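PDB 6I8F: EH1AB1 from Metagenome, which probably hydrolyses carboxylic esters, using an alpha/beta hydrolase fold. Local coordinates for residues 80-85 with 109-114. Residues are numbered along the deposited sequence; the frame is centred on the assembly and turned at random.
Sequences RFRRYR and NIETHD
Arg82 lies across Ile110 and reaches Glu111 and Asp114, joining strand 78-85, near one border of the central sheet of this alpha/beta hydrolase fold, to the loop that leads into helix 114-124. Ile110 suits the buried middle: its CG2 lies against one face of the guanidinium, toward the rim, 3.5 Å from Arg82 CZ, while CD1 rests on the strand backbone, 3.7 Å from Arg82 N. With CG anti to the backbone N (chi1 175°) and a bend at chi3, Arg82 spans the isoleucine and presents its planar end to the acids. Arg82 grips Glu111 end-on, its NH2 2.5 Å from Glu111 OE2 and its NH1 3.1 Å from Glu111 OE1, although guanidinium and carboxylate planes are turned 52° apart. NH1 also forms a salt bridge with Asp114 OD1, and NE bonds to Asn69, which helps fix the group's rotation. A leucine in place of Arg82 would probably leave Glu111 without its cationic mate and Asp114 with one donor fewer. Asp114 is held further by Arg118 through OD2. Tyr84, long, flat and ending in a hydroxyl, donates through OH to Asp114 OD1 at 2.7 Å; this OH and Arg82 NH1 meet that oxygen from opposite faces of the carboxylate.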
# COMPACT_ATOMS: atom_id res chain seq x y z
N ARG A 80 -16.52 25.51 -6.52
CA ARG A 80 -15.20 26.01 -6.78
C ARG A 80 -14.21 24.84 -6.70
O ARG A 80 -14.40 23.89 -5.94
CB ARG A 80 -14.88 27.13 -5.80
CG ARG A 80 -15.69 28.40 -6.04
CD ARG A 80 -15.47 29.42 -4.94
NE ARG A 80 -15.89 28.90 -3.65
CZ ARG A 80 -15.70 29.51 -2.48
NH1 ARG A 80 -15.11 30.70 -2.44
NH2 ARG A 80 -16.10 28.94 -1.36
N PHE A 81 -13.14 24.95 -7.47
CA PHE A 81 -12.08 23.96 -7.46
C PHE A 81 -10.73 24.67 -7.48
O PHE A 81 -10.62 25.84 -7.88
CB PHE A 81 -12.23 23.00 -8.64
CG PHE A 81 -12.18 23.70 -9.98
CD1 PHE A 81 -10.96 24.03 -10.55
CD2 PHE A 81 -13.35 24.05 -10.64
CE1 PHE A 81 -10.92 24.70 -11.77
CE2 PHE A 81 -13.30 24.69 -11.87
CZ PHE A 81 -12.08 25.03 -12.43
N ARG A 82 -9.69 23.93 -7.08
CA ARG A 82 -8.33 24.37 -7.26
C ARG A 82 -7.52 23.20 -7.85
O ARG A 82 -7.55 22.10 -7.32
CB ARG A 82 -7.77 24.88 -5.93
CG ARG A 82 -6.30 25.25 -6.00
CD ARG A 82 -5.85 25.92 -4.73
NE ARG A 82 -6.56 27.17 -4.48
CZ ARG A 82 -6.61 27.77 -3.30
NH1 ARG A 82 -5.86 27.32 -2.30
NH2 ARG A 82 -7.42 28.79 -3.11
N ARG A 83 -6.87 23.45 -8.98
CA ARG A 83 -6.07 22.45 -9.68
C ARG A 83 -4.61 22.68 -9.33
O ARG A 83 -4.13 23.83 -9.32
CB ARG A 83 -6.24 22.52 -11.20
CG ARG A 83 -7.68 22.61 -11.66
CD ARG A 83 -7.82 22.19 -13.11
NE ARG A 83 -7.30 23.20 -14.02
CZ ARG A 83 -6.72 22.95 -15.18
NH1 ARG A 83 -6.21 21.75 -15.44
NH2 ARG A 83 -6.63 23.91 -16.08
N TYR A 84 -3.91 21.57 -9.05
CA TYR A 84 -2.51 21.58 -8.76
C TYR A 84 -1.78 20.72 -9.80
O TYR A 84 -2.07 19.53 -9.94
CB TYR A 84 -2.25 21.01 -7.37
CG TYR A 84 -3.02 21.65 -6.24
CD1 TYR A 84 -4.30 21.24 -5.90
CD2 TYR A 84 -2.42 22.62 -5.45
CE1 TYR A 84 -4.98 21.79 -4.83
CE2 TYR A 84 -3.09 23.19 -4.38
CZ TYR A 84 -4.37 22.76 -4.05
OH TYR A 84 -5.02 23.32 -2.98
N ARG A 85 -0.85 21.34 -10.53
CA ARG A 85 -0.04 20.65 -11.51
C ARG A 85 1.27 20.26 -10.84
O ARG A 85 1.94 21.12 -10.26
CB ARG A 85 0.18 21.55 -12.73
CG ARG A 85 0.99 20.90 -13.85
CD ARG A 85 0.83 21.63 -15.17
NE ARG A 85 1.42 20.83 -16.21
CZ ARG A 85 0.78 19.94 -16.96
NH1 ARG A 85 -0.54 19.91 -17.04
NH2 ARG A 85 1.51 19.08 -17.66
N ASN A 109 -12.02 23.44 3.86
CA ASN A 109 -12.21 24.03 2.54
C ASN A 109 -10.92 23.75 1.75
O ASN A 109 -10.04 23.01 2.22
CB ASN A 109 -12.53 25.53 2.64
CG ASN A 109 -11.50 26.26 3.47
OD1 ASN A 109 -10.31 26.16 3.21
ND2 ASN A 109 -11.94 26.94 4.53
N ILE A 110 -10.79 24.37 0.58
CA ILE A 110 -9.61 24.15 -0.25
C ILE A 110 -8.34 24.58 0.52
O ILE A 110 -7.30 23.91 0.42
CB ILE A 110 -9.78 24.83 -1.62
CG1 ILE A 110 -10.87 24.10 -2.42
CG2 ILE A 110 -8.45 24.88 -2.38
CD1 ILE A 110 -11.21 24.73 -3.76
N GLU A 111 -8.43 25.63 1.35
CA GLU A 111 -7.24 26.18 1.99
C GLU A 111 -6.73 25.28 3.12
O GLU A 111 -5.54 25.26 3.38
CB GLU A 111 -7.47 27.58 2.54
CG GLU A 111 -7.83 28.60 1.49
CD GLU A 111 -6.82 28.83 0.38
OE1 GLU A 111 -5.63 28.50 0.55
OE2 GLU A 111 -7.24 29.33 -0.66
N THR A 112 -7.63 24.60 3.84
CA THR A 112 -7.26 23.78 5.01
C THR A 112 -6.43 22.56 4.58
O THR A 112 -5.71 21.99 5.40
CB THR A 112 -8.51 23.36 5.81
OG1 THR A 112 -9.39 22.64 4.94
CG2 THR A 112 -9.25 24.53 6.40
N HIS A 113 -6.53 22.17 3.31
CA HIS A 113 -5.88 20.95 2.79
C HIS A 113 -4.96 21.28 1.60
O HIS A 113 -4.54 20.39 0.89
CB HIS A 113 -6.96 19.94 2.39
CG HIS A 113 -7.64 19.30 3.56
ND1 HIS A 113 -8.46 20.03 4.43
CD2 HIS A 113 -7.63 18.03 4.02
CE1 HIS A 113 -8.92 19.21 5.36
NE2 HIS A 113 -8.42 17.97 5.13
N ASP A 114 -4.62 22.56 1.43
CA ASP A 114 -3.84 23.07 0.28
C ASP A 114 -2.42 22.48 0.26
O ASP A 114 -1.98 22.00 -0.78
CB ASP A 114 -3.81 24.60 0.31
CG ASP A 114 -2.96 25.19 -0.79
OD1 ASP A 114 -3.45 25.24 -1.94
OD2 ASP A 114 -1.81 25.58 -0.50
O HOH W 1 -7.08 21.87 -1.18